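Local coordinates for 11S globulin seed storage protein (Amaranthus hypochondriacus, PDB 3QAC) that probably serves as a seed storage protein, a nutrient reservoir, assembling when mature into hexamers whose subunits each hold an acidic and a basic chain linked by a disulfide, at residues Tyr331-Met336 with Ala390-Phe395; Asn346-Val351 with Gln376-Pro381; Arg352-Ile357 with Asp369-Arg374. One frame throughout, in Å; residues are numbered along the deposited sequence.

Contact 1 (Tyr331-Met336 with Ala390-Phe395); sequences YRNAMM and AFEDGF
Ala-390, Asn-333 and Glu-392 carry this meeting of two chain corners, a type II turn over Tyr-331 to Ala-334 set against a type I turn over Phe-391 to Gly-394. The methyl of Ala-390 points into the first turn, its CB 3.1 Å from Ala-334 O and also close to Tyr-331 O. The backbone N of Ala-390 gives a hydrogen bond of 2.8 Å to Ala-334 O. Asn-333 donates its backbone N to Phe-391 O at 3.3 Å, from above the carbonyl plane; Gly-394 N reaches the same oxygen from the opposite face, so one acceptor pins both turns. With CG beside its backbone N (chi1 -55°), Asn-333 swings its amide toward Glu-392. There OD1 faces OE2 of Glu-392 at 3.5 Å, two acceptors with no bond between them, the amide and carboxylate planes 68° apart. Gly-394 has a positive phi, and a CB on it would crowd Tyr-331 CA. The turns lie at an end of the C-terminal cupin barrel: one leads from strand 324-330 to strand 335-341, the other from strand 385-391 to strand 394-401, and each carries the chain from one sheet to the other.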
ATOM      1  N   TYR A 331      10.739 -32.052 -16.472  1.00 49.41           N
ATOM      2  CA  TYR A 331      10.926 -33.481 -16.691  1.00 55.39           C
ATOM      3  C   TYR A 331      12.398 -33.803 -16.497  1.00 54.19           C
ATOM      4  O   TYR A 331      13.200 -32.893 -16.270  1.00 48.44           O
ATOM      5  CB  TYR A 331      10.470 -33.854 -18.100  1.00 54.39           C
ATOM      6  CG  TYR A 331       8.993 -33.622 -18.332  1.00 50.24           C
ATOM      7  CD1 TYR A 331       8.052 -34.028 -17.392  1.00 51.75           C
ATOM      8  CD2 TYR A 331       8.539 -33.005 -19.494  1.00 57.38           C
ATOM      9  CE1 TYR A 331       6.695 -33.822 -17.595  1.00 50.44           C
ATOM     10  CE2 TYR A 331       7.180 -32.800 -19.715  1.00 57.75           C
ATOM     11  CZ  TYR A 331       6.266 -33.208 -18.762  1.00 55.43           C
ATOM     12  OH  TYR A 331       4.924 -33.005 -18.977  1.00 58.35           O
ATOM     13  N   ARG A 332      12.758 -35.082 -16.595  1.00 57.15           N
ATOM     14  CA  ARG A 332      14.139 -35.491 -16.338  1.00 58.92           C
ATOM     15  C   ARG A 332      15.167 -34.595 -17.037  1.00 54.61           C
ATOM     16  O   ARG A 332      15.101 -34.368 -18.243  1.00 56.51           O
ATOM     17  CB  ARG A 332      14.369 -36.993 -16.639  1.00 65.12           C
ATOM     18  CG  ARG A 332      14.464 -37.391 -18.121  1.00 69.92           C
ATOM     19  CD  ARG A 332      15.831 -38.026 -18.476  1.00 74.15           C
ATOM     20  NE  ARG A 332      15.859 -39.492 -18.410  1.00 80.83           N
ATOM     21  CZ  ARG A 332      16.277 -40.289 -19.397  1.00 89.42           C
ATOM     22  NH1 ARG A 332      16.700 -39.772 -20.545  1.00 90.23           N
ATOM     23  NH2 ARG A 332      16.272 -41.611 -19.244  1.00 81.19           N
ATOM     24  N   ASN A 333      16.097 -34.072 -16.239  1.00 57.57           N
ATOM     25  CA  ASN A 333      17.229 -33.258 -16.701  1.00 55.74           C
ATOM     26  C   ASN A 333      16.862 -31.952 -17.402  1.00 54.02           C
ATOM     27  O   ASN A 333      17.723 -31.271 -17.948  1.00 52.15           O
ATOM     28  CB  ASN A 333      18.191 -34.085 -17.555  1.00 56.72           C
ATOM     29  CG  ASN A 333      18.674 -35.337 -16.836  1.00 64.28           C
ATOM     30  OD1 ASN A 333      18.832 -35.347 -15.612  1.00 61.08           O
ATOM     31  ND2 ASN A 333      18.903 -36.403 -17.594  1.00 67.47           N
ATOM     32  N   ALA A 334      15.585 -31.600 -17.378  1.00 48.69           N
ATOM     33  CA  ALA A 334      15.152 -30.360 -17.986  1.00 51.42           C
ATOM     34  C   ALA A 334      15.461 -29.219 -17.042  1.00 50.10           C
ATOM     35  O   ALA A 334      15.656 -29.419 -15.836  1.00 47.87           O
ATOM     36  CB  ALA A 334      13.672 -30.401 -18.299  1.00 53.94           C
ATOM     37  N   MET A 335      15.523 -28.019 -17.598  1.00 47.00           N
ATOM     38  CA  MET A 335      15.792 -26.846 -16.789  1.00 55.17           C
ATOM     39  C   MET A 335      14.881 -25.686 -17.156  1.00 49.89           C
ATOM     40  O   MET A 335      14.353 -25.604 -18.268  1.00 46.87           O
ATOM     41  CB  MET A 335      17.263 -26.417 -16.898  1.00 53.42           C
ATOM     42  CG  MET A 335      17.510 -25.323 -17.915  1.00 56.37           C
ATOM     43  SD  MET A 335      19.200 -24.676 -17.849  1.00 67.26           S
ATOM     44  CE  MET A 335      20.122 -26.210 -17.754  1.00 61.37           C
ATOM     45  N   MET A 336      14.677 -24.812 -16.183  1.00 47.33           N
ATOM     46  CA  MET A 336      14.066 -23.524 -16.435  1.00 46.50           C
ATOM     47  C   MET A 336      15.217 -22.537 -16.539  1.00 42.72           C
ATOM     48  O   MET A 336      16.014 -22.417 -15.617  1.00 42.33           O
ATOM     49  CB  MET A 336      13.127 -23.153 -15.293  1.00 44.27           C
ATOM     50  CG  MET A 336      12.401 -21.846 -15.524  1.00 43.51           C
ATOM     51  SD  MET A 336      11.008 -21.675 -14.407  1.00 40.72           S
ATOM     52  CE  MET A 336      10.253 -20.179 -15.025  1.00 47.44           C
ATOM     53  N   ALA A 390      16.397 -29.644 -13.172  1.00 50.67           N
ATOM     54  CA  ALA A 390      15.830 -30.911 -12.723  1.00 48.20           C
ATOM     55  C   ALA A 390      16.871 -32.028 -12.788  1.00 49.51           C
ATOM     56  O   ALA A 390      17.771 -32.020 -13.636  1.00 50.78           O
ATOM     57  CB  ALA A 390      14.614 -31.271 -13.568  1.00 48.62           C
ATOM     58  N   PHE A 391      16.745 -32.996 -11.893  1.00 50.10           N
ATOM     59  CA  PHE A 391      17.545 -34.206 -12.009  1.00 57.95           C
ATOM     60  C   PHE A 391      16.702 -35.319 -12.626  1.00 61.12           C
ATOM     61  O   PHE A 391      15.615 -35.058 -13.155  1.00 56.50           O
ATOM     62  CB  PHE A 391      18.160 -34.611 -10.670  1.00 53.56           C
ATOM     63  CG  PHE A 391      19.294 -33.721 -10.243  1.00 59.98           C
ATOM     64  CD1 PHE A 391      20.285 -33.357 -11.150  1.00 63.07           C
ATOM     65  CD2 PHE A 391      19.374 -33.244  -8.939  1.00 58.03           C
ATOM     66  CE1 PHE A 391      21.339 -32.533 -10.761  1.00 61.92           C
ATOM     67  CE2 PHE A 391      20.420 -32.426  -8.543  1.00 55.96           C
ATOM     68  CZ  PHE A 391      21.404 -32.068  -9.454  1.00 58.72           C
ATOM     69  N   GLU A 392      17.206 -36.549 -12.556  1.00 62.50           N
ATOM     70  CA  GLU A 392      16.673 -37.664 -13.346  1.00 61.64           C
ATOM     71  C   GLU A 392      15.184 -37.938 -13.105  1.00 61.67           C
ATOM     72  O   GLU A 392      14.481 -38.461 -13.970  1.00 59.56           O
ATOM     73  CB  GLU A 392      17.513 -38.926 -13.113  1.00 63.35           C
ATOM     74  CG  GLU A 392      18.990 -38.772 -13.512  1.00 69.27           C
ATOM     75  CD  GLU A 392      19.725 -37.706 -12.686  1.00 74.36           C
ATOM     76  OE1 GLU A 392      19.357 -37.512 -11.506  1.00 69.58           O
ATOM     77  OE2 GLU A 392      20.669 -37.065 -13.212  1.00 75.46           O
ATOM     78  N   ASP A 393      14.696 -37.566 -11.930  1.00 57.82           N
ATOM     79  CA  ASP A 393      13.304 -37.801 -11.612  1.00 59.43           C
ATOM     80  C   ASP A 393      12.434 -36.597 -11.961  1.00 54.77           C
ATOM     81  O   ASP A 393      11.226 -36.588 -11.734  1.00 48.52           O
ATOM     82  CB  ASP A 393      13.161 -38.163 -10.140  1.00 59.48           C
ATOM     83  CG  ASP A 393      12.525 -39.515  -9.945  1.00 71.80           C
ATOM     84  OD1 ASP A 393      12.786 -40.406 -10.788  1.00 75.92           O
ATOM     85  OD2 ASP A 393      11.767 -39.681  -8.960  1.00 69.90           O
ATOM     86  N   GLY A 394      13.059 -35.577 -12.529  1.00 54.34           N
ATOM     87  CA  GLY A 394      12.361 -34.341 -12.794  1.00 50.75           C
ATOM     88  C   GLY A 394      12.266 -33.514 -11.527  1.00 49.29           C
ATOM     89  O   GLY A 394      12.831 -33.854 -10.486  1.00 49.90           O
ATOM     90  N   PHE A 395      11.530 -32.421 -11.612  1.00 48.10           N
ATOM     91  CA  PHE A 395      11.432 -31.501 -10.497  1.00 51.32           C
ATOM     92  C   PHE A 395      10.160 -30.698 -10.674  1.00 45.74           C
ATOM     93  O   PHE A 395       9.910 -30.153 -11.744  1.00 50.05           O
ATOM     94  CB  PHE A 395      12.656 -30.581 -10.451  1.00 45.74           C
ATOM     95  CG  PHE A 395      12.568 -29.512  -9.402  1.00 47.84           C
ATOM     96  CD1 PHE A 395      12.221 -28.214  -9.743  1.00 48.96           C
ATOM     97  CD2 PHE A 395      12.821 -29.803  -8.076  1.00 45.15           C
ATOM     98  CE1 PHE A 395      12.155 -27.233  -8.780  1.00 47.07           C
ATOM     99  CE2 PHE A 395      12.740 -28.837  -7.119  1.00 43.53           C
ATOM    100  CZ  PHE A 395      12.404 -27.549  -7.466  1.00 43.08           C
TER

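Contact 2 (Asn346-Val351 with Gln376-Pro381)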
ATOM      1  N   ASN A 346       9.267 -14.889  -4.630  1.00 37.43           N
ATOM      2  CA  ASN A 346       8.779 -16.163  -5.054  1.00 36.81           C
ATOM      3  C   ASN A 346       9.065 -17.209  -3.992  1.00 38.07           C
ATOM      4  O   ASN A 346      10.228 -17.539  -3.731  1.00 38.51           O
ATOM      5  CB  ASN A 346       9.485 -16.512  -6.345  1.00 39.60           C
ATOM      6  CG  ASN A 346       8.825 -17.615  -7.039  1.00 43.60           C
ATOM      7  OD1 ASN A 346       8.405 -18.569  -6.399  1.00 43.06           O
ATOM      8  ND2 ASN A 346       8.692 -17.504  -8.361  1.00 51.80           N
ATOM      9  N   ILE A 347       8.025 -17.714  -3.353  1.00 32.23           N
ATOM     10  CA  ILE A 347       8.237 -18.768  -2.386  1.00 34.74           C
ATOM     11  C   ILE A 347       8.055 -20.050  -3.147  1.00 37.73           C
ATOM     12  O   ILE A 347       6.937 -20.502  -3.360  1.00 38.82           O
ATOM     13  CB  ILE A 347       7.298 -18.702  -1.161  1.00 34.31           C
ATOM     14  CG1 ILE A 347       7.615 -17.477  -0.309  1.00 36.50           C
ATOM     15  CG2 ILE A 347       7.489 -19.924  -0.278  1.00 36.17           C
ATOM     16  CD1 ILE A 347       7.375 -16.127  -1.028  1.00 37.63           C
ATOM     17  N   MET A 348       9.169 -20.601  -3.603  1.00 34.55           N
ATOM     18  CA  MET A 348       9.131 -21.837  -4.353  1.00 37.53           C
ATOM     19  C   MET A 348       9.224 -23.070  -3.473  1.00 35.97           C
ATOM     20  O   MET A 348      10.268 -23.378  -2.902  1.00 39.18           O
ATOM     21  CB  MET A 348      10.246 -21.902  -5.374  1.00 37.86           C
ATOM     22  CG  MET A 348      10.350 -23.313  -5.890  1.00 44.32           C
ATOM     23  SD  MET A 348      11.527 -23.448  -7.188  1.00 46.93           S
ATOM     24  CE  MET A 348      12.969 -22.852  -6.335  1.00 40.17           C
ATOM     25  N   TYR A 349       8.115 -23.770  -3.397  1.00 35.90           N
ATOM     26  CA  TYR A 349       7.976 -25.003  -2.661  1.00 31.98           C
ATOM     27  C   TYR A 349       8.149 -26.188  -3.591  1.00 40.67           C
ATOM     28  O   TYR A 349       7.495 -26.263  -4.650  1.00 40.34           O
ATOM     29  CB  TYR A 349       6.561 -25.043  -2.154  1.00 33.12           C
ATOM     30  CG  TYR A 349       6.194 -26.285  -1.410  1.00 37.65           C
ATOM     31  CD1 TYR A 349       6.612 -26.476  -0.094  1.00 33.61           C
ATOM     32  CD2 TYR A 349       5.392 -27.250  -1.994  1.00 32.79           C
ATOM     33  CE1 TYR A 349       6.256 -27.597   0.603  1.00 35.79           C
ATOM     34  CE2 TYR A 349       5.030 -28.385  -1.294  1.00 38.68           C
ATOM     35  CZ  TYR A 349       5.472 -28.547   0.008  1.00 36.39           C
ATOM     36  OH  TYR A 349       5.120 -29.662   0.727  1.00 40.40           O
ATOM     37  N   CYS A 350       9.005 -27.127  -3.205  1.00 39.70           N
ATOM     38  CA  CYS A 350       9.180 -28.312  -4.029  1.00 38.43           C
ATOM     39  C   CYS A 350       8.120 -29.344  -3.729  1.00 39.22           C
ATOM     40  O   CYS A 350       7.991 -29.816  -2.601  1.00 38.92           O
ATOM     41  CB  CYS A 350      10.554 -28.938  -3.858  1.00 41.15           C
ATOM     42  SG  CYS A 350      10.684 -30.442  -4.845  1.00 46.62           S
ATOM     43  N   VAL A 351       7.372 -29.694  -4.762  1.00 37.65           N
ATOM     44  CA  VAL A 351       6.289 -30.653  -4.653  1.00 43.84           C
ATOM     45  C   VAL A 351       6.779 -32.083  -4.818  1.00 46.64           C
ATOM     46  O   VAL A 351       6.418 -32.951  -4.026  1.00 53.89           O
ATOM     47  CB  VAL A 351       5.169 -30.363  -5.679  1.00 45.64           C
ATOM     48  CG1 VAL A 351       4.103 -31.436  -5.620  1.00 44.74           C
ATOM     49  CG2 VAL A 351       4.550 -28.997  -5.410  1.00 46.00           C
ATOM     50  N   GLN A 376      10.549 -29.186   0.710  1.00 31.16           N
ATOM     51  CA  GLN A 376      11.407 -28.046   0.996  1.00 37.16           C
ATOM     52  C   GLN A 376      11.009 -26.857   0.142  1.00 40.35           C
ATOM     53  O   GLN A 376      10.487 -27.021  -0.969  1.00 37.62           O
ATOM     54  CB  GLN A 376      12.853 -28.375   0.686  1.00 37.61           C
ATOM     55  CG  GLN A 376      13.360 -29.658   1.319  1.00 44.68           C
ATOM     56  CD  GLN A 376      14.834 -29.876   1.037  1.00 45.28           C
ATOM     57  OE1 GLN A 376      15.295 -29.696  -0.090  1.00 41.77           O
ATOM     58  NE2 GLN A 376      15.581 -30.256   2.062  1.00 44.10           N
ATOM     59  N   LEU A 377      11.280 -25.659   0.641  1.00 32.53           N
ATOM     60  CA  LEU A 377      11.027 -24.476  -0.145  1.00 35.43           C
ATOM     61  C   LEU A 377      12.218 -23.576  -0.040  1.00 35.20           C
ATOM     62  O   LEU A 377      12.957 -23.627   0.934  1.00 37.81           O
ATOM     63  CB  LEU A 377       9.768 -23.758   0.343  1.00 36.25           C
ATOM     64  CG  LEU A 377       9.796 -23.235   1.790  1.00 35.00           C
ATOM     65  CD1 LEU A 377      10.584 -21.933   1.866  1.00 29.53           C
ATOM     66  CD2 LEU A 377       8.372 -23.033   2.311  1.00 31.37           C
ATOM     67  N   VAL A 378      12.420 -22.749  -1.050  1.00 34.60           N
ATOM     68  CA  VAL A 378      13.362 -21.663  -0.910  1.00 31.12           C
ATOM     69  C   VAL A 378      12.637 -20.376  -1.239  1.00 34.84           C
ATOM     70  O   VAL A 378      11.718 -20.357  -2.069  1.00 33.70           O
ATOM     71  CB  VAL A 378      14.582 -21.838  -1.819  1.00 36.07           C
ATOM     72  CG1 VAL A 378      14.149 -22.003  -3.295  1.00 33.86           C
ATOM     73  CG2 VAL A 378      15.551 -20.667  -1.636  1.00 32.66           C
ATOM     74  N   VAL A 379      13.050 -19.300  -0.589  1.00 30.81           N
ATOM     75  CA  VAL A 379      12.487 -18.010  -0.876  1.00 31.03           C
ATOM     76  C   VAL A 379      13.380 -17.322  -1.872  1.00 35.73           C
ATOM     77  O   VAL A 379      14.559 -17.055  -1.595  1.00 42.07           O
ATOM     78  CB  VAL A 379      12.403 -17.130   0.375  1.00 31.85           C
ATOM     79  CG1 VAL A 379      11.844 -15.743   0.022  1.00 36.72           C
ATOM     80  CG2 VAL A 379      11.558 -17.795   1.423  1.00 33.89           C
ATOM     81  N   VAL A 380      12.824 -17.049  -3.038  1.00 30.95           N
ATOM     82  CA  VAL A 380      13.496 -16.241  -4.034  1.00 34.79           C
ATOM     83  C   VAL A 380      13.007 -14.810  -3.922  1.00 36.03           C
ATOM     84  O   VAL A 380      11.860 -14.523  -4.227  1.00 35.82           O
ATOM     85  CB  VAL A 380      13.190 -16.712  -5.458  1.00 38.99           C
ATOM     86  CG1 VAL A 380      14.161 -16.042  -6.427  1.00 34.57           C
ATOM     87  CG2 VAL A 380      13.255 -18.260  -5.561  1.00 35.54           C
ATOM     88  N   PRO A 381      13.873 -13.904  -3.457  1.00 34.19           N
ATOM     89  CA  PRO A 381      13.463 -12.499  -3.363  1.00 30.01           C
ATOM     90  C   PRO A 381      13.264 -11.859  -4.733  1.00 30.51           C
ATOM     91  O   PRO A 381      13.952 -12.193  -5.720  1.00 28.08           O
ATOM     92  CB  PRO A 381      14.639 -11.834  -2.625  1.00 32.70           C
ATOM     93  CG  PRO A 381      15.384 -12.995  -1.943  1.00 32.82           C
ATOM     94  CD  PRO A 381      15.216 -14.142  -2.913  1.00 31.56           C
TER
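Met-348 sets CG anti to its backbone N and bends only at the last torsion (chi3 58°), which brings its methyl against Val-378 CG1; Leu-377 instead holds CG between its backbone N and carbonyl carbon (chi1 62°), bringing CD2 beside Ile-347. These contacts lie on an antiparallel ladder in the C-terminal cupin barrel, where strand 377-380 borders its sheet within this chain and strand 346-351 is the next one in. The N-to-C directions of these two short segments make an angle of 162°. Asn-346 with Val-380 and Met-348 with Val-378 are hydrogen-bonded pairs; Asn-346 N meets Val-380 O at 2.6 Å. On the Met-348 face CE presses on Val-378 CG1 at 3.4 Å, a tight fit, and Ile-357, Ile-359 and Trp-397 close in around this apolar layer. On the other face Ile-347, opposite Val-379 in the ladder, sets CG2 diagonally beside Leu-377 CD2 at 4.1 Å, the two side chains pointing the same way, while the Tyr-349 ring meets Leu-377 CB at its edge. That face looks to the N-terminal part of the chain: Leu-377 and Val-379 rest on helix 43-48, and Tyr-349 OH bonds Glu-77 and Arg-54. Past the last bridge, Cys-350 N still donates to Gln-376 O at 2.7 Å, nearly straight.

Contact 3 (Arg352-Ile357 with Asp369-Arg374)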
ATOM      1  N   ARG A 352       7.577 -32.342  -5.852  1.00 48.87           N
ATOM      2  CA  ARG A 352       8.209 -33.655  -6.003  1.00 47.23           C
ATOM      3  C   ARG A 352       9.472 -33.568  -6.832  1.00 49.35           C
ATOM      4  O   ARG A 352       9.759 -32.534  -7.436  1.00 46.76           O
ATOM      5  CB  ARG A 352       7.246 -34.674  -6.619  1.00 47.50           C
ATOM      6  CG  ARG A 352       6.927 -34.422  -8.077  1.00 48.00           C
ATOM      7  CD  ARG A 352       6.536 -35.712  -8.802  1.00 48.18           C
ATOM      8  NE  ARG A 352       7.646 -36.660  -8.842  1.00 49.13           N
ATOM      9  CZ  ARG A 352       8.655 -36.600  -9.706  1.00 50.29           C
ATOM     10  NH1 ARG A 352       9.628 -37.498  -9.656  1.00 54.12           N
ATOM     11  NH2 ARG A 352       8.702 -35.638 -10.617  1.00 48.43           N
ATOM     12  N   GLY A 353      10.233 -34.656  -6.868  1.00 47.01           N
ATOM     13  CA  GLY A 353      11.478 -34.649  -7.609  1.00 41.01           C
ATOM     14  C   GLY A 353      12.581 -33.906  -6.875  1.00 43.33           C
ATOM     15  O   GLY A 353      12.567 -33.770  -5.650  1.00 42.66           O
ATOM     16  N   ARG A 354      13.544 -33.412  -7.637  1.00 39.08           N
ATOM     17  CA  ARG A 354      14.721 -32.808  -7.061  1.00 47.65           C
ATOM     18  C   ARG A 354      15.344 -31.910  -8.105  1.00 46.33           C
ATOM     19  O   ARG A 354      15.297 -32.216  -9.298  1.00 41.75           O
ATOM     20  CB  ARG A 354      15.716 -33.890  -6.636  1.00 48.54           C
ATOM     21  CG  ARG A 354      16.997 -33.355  -6.017  1.00 54.22           C
ATOM     22  CD  ARG A 354      17.842 -34.485  -5.430  1.00 54.56           C
ATOM     23  NE  ARG A 354      17.135 -35.199  -4.365  1.00 58.92           N
ATOM     24  CZ  ARG A 354      17.319 -34.992  -3.061  1.00 56.17           C
ATOM     25  NH1 ARG A 354      18.202 -34.086  -2.644  1.00 52.47           N
ATOM     26  NH2 ARG A 354      16.624 -35.701  -2.173  1.00 49.83           N
ATOM     27  N   GLY A 355      15.912 -30.793  -7.657  1.00 40.58           N
ATOM     28  CA  GLY A 355      16.523 -29.849  -8.567  1.00 43.96           C
ATOM     29  C   GLY A 355      17.731 -29.146  -7.993  1.00 43.84           C
ATOM     30  O   GLY A 355      17.765 -28.822  -6.803  1.00 48.92           O
ATOM     31  N   ARG A 356      18.743 -28.941  -8.831  1.00 44.64           N
ATOM     32  CA  ARG A 356      19.842 -28.053  -8.477  1.00 47.97           C
ATOM     33  C   ARG A 356      19.330 -26.635  -8.736  1.00 46.45           C
ATOM     34  O   ARG A 356      19.067 -26.229  -9.873  1.00 41.91           O
ATOM     35  CB  ARG A 356      21.134 -28.378  -9.260  1.00 46.81           C
ATOM     36  CG  ARG A 356      22.095 -27.189  -9.530  1.00 47.60           C
ATOM     37  CD  ARG A 356      23.525 -27.389  -8.971  1.00 52.69           C
ATOM     38  NE  ARG A 356      23.532 -27.617  -7.523  1.00 59.05           N
ATOM     39  CZ  ARG A 356      24.617 -27.579  -6.740  1.00 63.53           C
ATOM     40  NH1 ARG A 356      25.816 -27.305  -7.253  1.00 66.22           N
ATOM     41  NH2 ARG A 356      24.503 -27.807  -5.432  1.00 54.08           N
ATOM     42  N   ILE A 357      19.148 -25.901  -7.655  1.00 42.25           N
ATOM     43  CA  ILE A 357      18.638 -24.559  -7.752  1.00 42.77           C
ATOM     44  C   ILE A 357      19.751 -23.601  -7.418  1.00 41.00           C
ATOM     45  O   ILE A 357      20.443 -23.747  -6.418  1.00 42.54           O
ATOM     46  CB  ILE A 357      17.412 -24.364  -6.828  1.00 42.01           C
ATOM     47  CG1 ILE A 357      16.261 -25.244  -7.328  1.00 45.34           C
ATOM     48  CG2 ILE A 357      16.988 -22.903  -6.794  1.00 34.70           C
ATOM     49  CD1 ILE A 357      15.118 -25.367  -6.364  1.00 49.37           C
ATOM     50  N   ASP A 369      22.933 -22.485  -3.804  1.00 38.08           N
ATOM     51  CA  ASP A 369      23.340 -23.464  -4.793  1.00 46.61           C
ATOM     52  C   ASP A 369      23.257 -24.822  -4.127  1.00 49.68           C
ATOM     53  O   ASP A 369      24.252 -25.364  -3.666  1.00 50.63           O
ATOM     54  CB  ASP A 369      24.755 -23.191  -5.307  1.00 48.62           C
ATOM     55  CG  ASP A 369      25.126 -24.083  -6.502  1.00 56.51           C
ATOM     56  OD1 ASP A 369      24.237 -24.814  -7.009  1.00 48.65           O
ATOM     57  OD2 ASP A 369      26.306 -24.052  -6.930  1.00 57.46           O
ATOM     58  N   GLU A 370      22.040 -25.346  -4.056  1.00 49.06           N
ATOM     59  CA  GLU A 370      21.751 -26.561  -3.321  1.00 48.77           C
ATOM     60  C   GLU A 370      20.670 -27.272  -4.113  1.00 53.57           C
ATOM     61  O   GLU A 370      20.106 -26.695  -5.051  1.00 44.16           O
ATOM     62  CB  GLU A 370      21.206 -26.198  -1.935  1.00 50.08           C
ATOM     63  CG  GLU A 370      21.693 -27.095  -0.782  1.00 61.60           C
ATOM     64  CD  GLU A 370      20.695 -27.160   0.380  1.00 66.03           C
ATOM     65  OE1 GLU A 370      20.688 -26.223   1.226  1.00 55.61           O
ATOM     66  OE2 GLU A 370      19.915 -28.153   0.436  1.00 59.68           O
ATOM     67  N   GLU A 371      20.364 -28.507  -3.722  1.00 53.58           N
ATOM     68  CA  GLU A 371      19.285 -29.265  -4.343  1.00 52.19           C
ATOM     69  C   GLU A 371      18.029 -29.186  -3.494  1.00 53.06           C
ATOM     70  O   GLU A 371      18.075 -29.430  -2.289  1.00 55.28           O
ATOM     71  CB  GLU A 371      19.670 -30.733  -4.482  1.00 52.83           C
ATOM     72  CG  GLU A 371      20.822 -31.002  -5.424  1.00 56.35           C
ATOM     73  CD  GLU A 371      21.376 -32.417  -5.264  1.00 68.01           C
ATOM     74  OE1 GLU A 371      20.664 -33.276  -4.683  1.00 69.64           O
ATOM     75  OE2 GLU A 371      22.523 -32.664  -5.714  1.00 63.68           O
ATOM     76  N   LEU A 372      16.904 -28.862  -4.122  1.00 49.35           N
ATOM     77  CA  LEU A 372      15.629 -28.862  -3.417  1.00 42.77           C
ATOM     78  C   LEU A 372      14.924 -30.156  -3.713  1.00 44.22           C
ATOM     79  O   LEU A 372      14.952 -30.631  -4.854  1.00 46.31           O
ATOM     80  CB  LEU A 372      14.733 -27.745  -3.926  1.00 48.53           C
ATOM     81  CG  LEU A 372      14.509 -26.392  -3.266  1.00 45.10           C
ATOM     82  CD1 LEU A 372      13.100 -25.934  -3.700  1.00 45.02           C
ATOM     83  CD2 LEU A 372      14.632 -26.446  -1.772  1.00 39.54           C
ATOM     84  N   SER A 373      14.267 -30.716  -2.707  1.00 41.45           N
ATOM     85  CA  SER A 373      13.436 -31.905  -2.915  1.00 42.75           C
ATOM     86  C   SER A 373      12.142 -31.803  -2.140  1.00 40.46           C
ATOM     87  O   SER A 373      11.861 -30.773  -1.516  1.00 44.34           O
ATOM     88  CB  SER A 373      14.185 -33.184  -2.527  1.00 44.22           C
ATOM     89  OG  SER A 373      14.893 -33.015  -1.309  1.00 52.43           O
ATOM     90  N   ARG A 374      11.368 -32.878  -2.172  1.00 43.03           N
ATOM     91  CA  ARG A 374      10.020 -32.894  -1.615  1.00 45.81           C
ATOM     92  C   ARG A 374       9.948 -32.116  -0.307  1.00 43.95           C
ATOM     93  O   ARG A 374      10.732 -32.350   0.607  1.00 40.21           O
ATOM     94  CB  ARG A 374       9.540 -34.348  -1.418  1.00 49.37           C
ATOM     95  CG  ARG A 374       8.194 -34.536  -0.669  1.00 56.86           C
ATOM     96  CD  ARG A 374       7.346 -33.247  -0.654  1.00 55.90           C
ATOM     97  NE  ARG A 374       6.194 -33.225   0.261  1.00 58.36           N
ATOM     98  CZ  ARG A 374       6.229 -33.368   1.591  1.00 58.79           C
ATOM     99  NH1 ARG A 374       7.369 -33.609   2.237  1.00 53.91           N
ATOM    100  NH2 ARG A 374       5.091 -33.296   2.285  1.00 54.15           N
TER
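Arg-354 and Glu-371 cross with guanidinium and carboxylate planes 83° apart, joined by a salt bridge from NH1 of Arg-354 to OE1 of Glu-371, long at 3.3 Å. A bend at chi3 (-61°) folds the Arg-354 chain over strand 369-373, so that Ser-373 OG sits 3.1 Å above one guanidinium face, near its rim, without a hydrogen bond. Arg-356 meets Asp-369 differently: the carboxylate carbon lies over a guanidinium face and the planes are 49° apart, an attraction of charges in which no N-H aims at OD1, whose exact place is doubtful. With a leucine in place of Arg-356, the carboxylate of Asp-369 would probably lose the opposite charge lying against it and be freer to turn. On the face opposite Arg-354, Arg-356 and Glu-371, Ile-357 crosses Leu-372 obliquely, with CD1 packed tightly on Leu-372 CG at 3.3 Å. Between the two layers Gly-355 and Leu-372 exchange backbone bonds, Leu-372 N reaching Gly-355 O at 2.8 Å. The whole is a beta hairpin of the C-terminal cupin barrel: strand 354-360 is flanked by strands 366-373 and 385-391, Phe-391 touches the charged face, and Ile-357 and Leu-372 pack on Met-348 and Phe-395 of the facing sheet.

How the contacts relate
The chain enters contact 1 at residues 331-336, runs along strand 335-341, and then lays down the first strand of contact 2 and, after a corner at 352-353, the first of contact 3. The hairpin of contact 3 closes the innermost loop; contact 2 closes round it at 376-381, and contact 1 encloses both at 390-395, so the three nest without crossing. Contact 2 belongs to one sheet of the cupin barrel and contact 3 to the other, while contact 1 joins the corners between them. Phe-395, at the end of segment 390-395, packs its ring on Cys-350 SG and Gly-355 N. Probable backbone hydrogen bonds tie Arg-354 O to Phe-391 N and Arg-354 N to Gly-394 O.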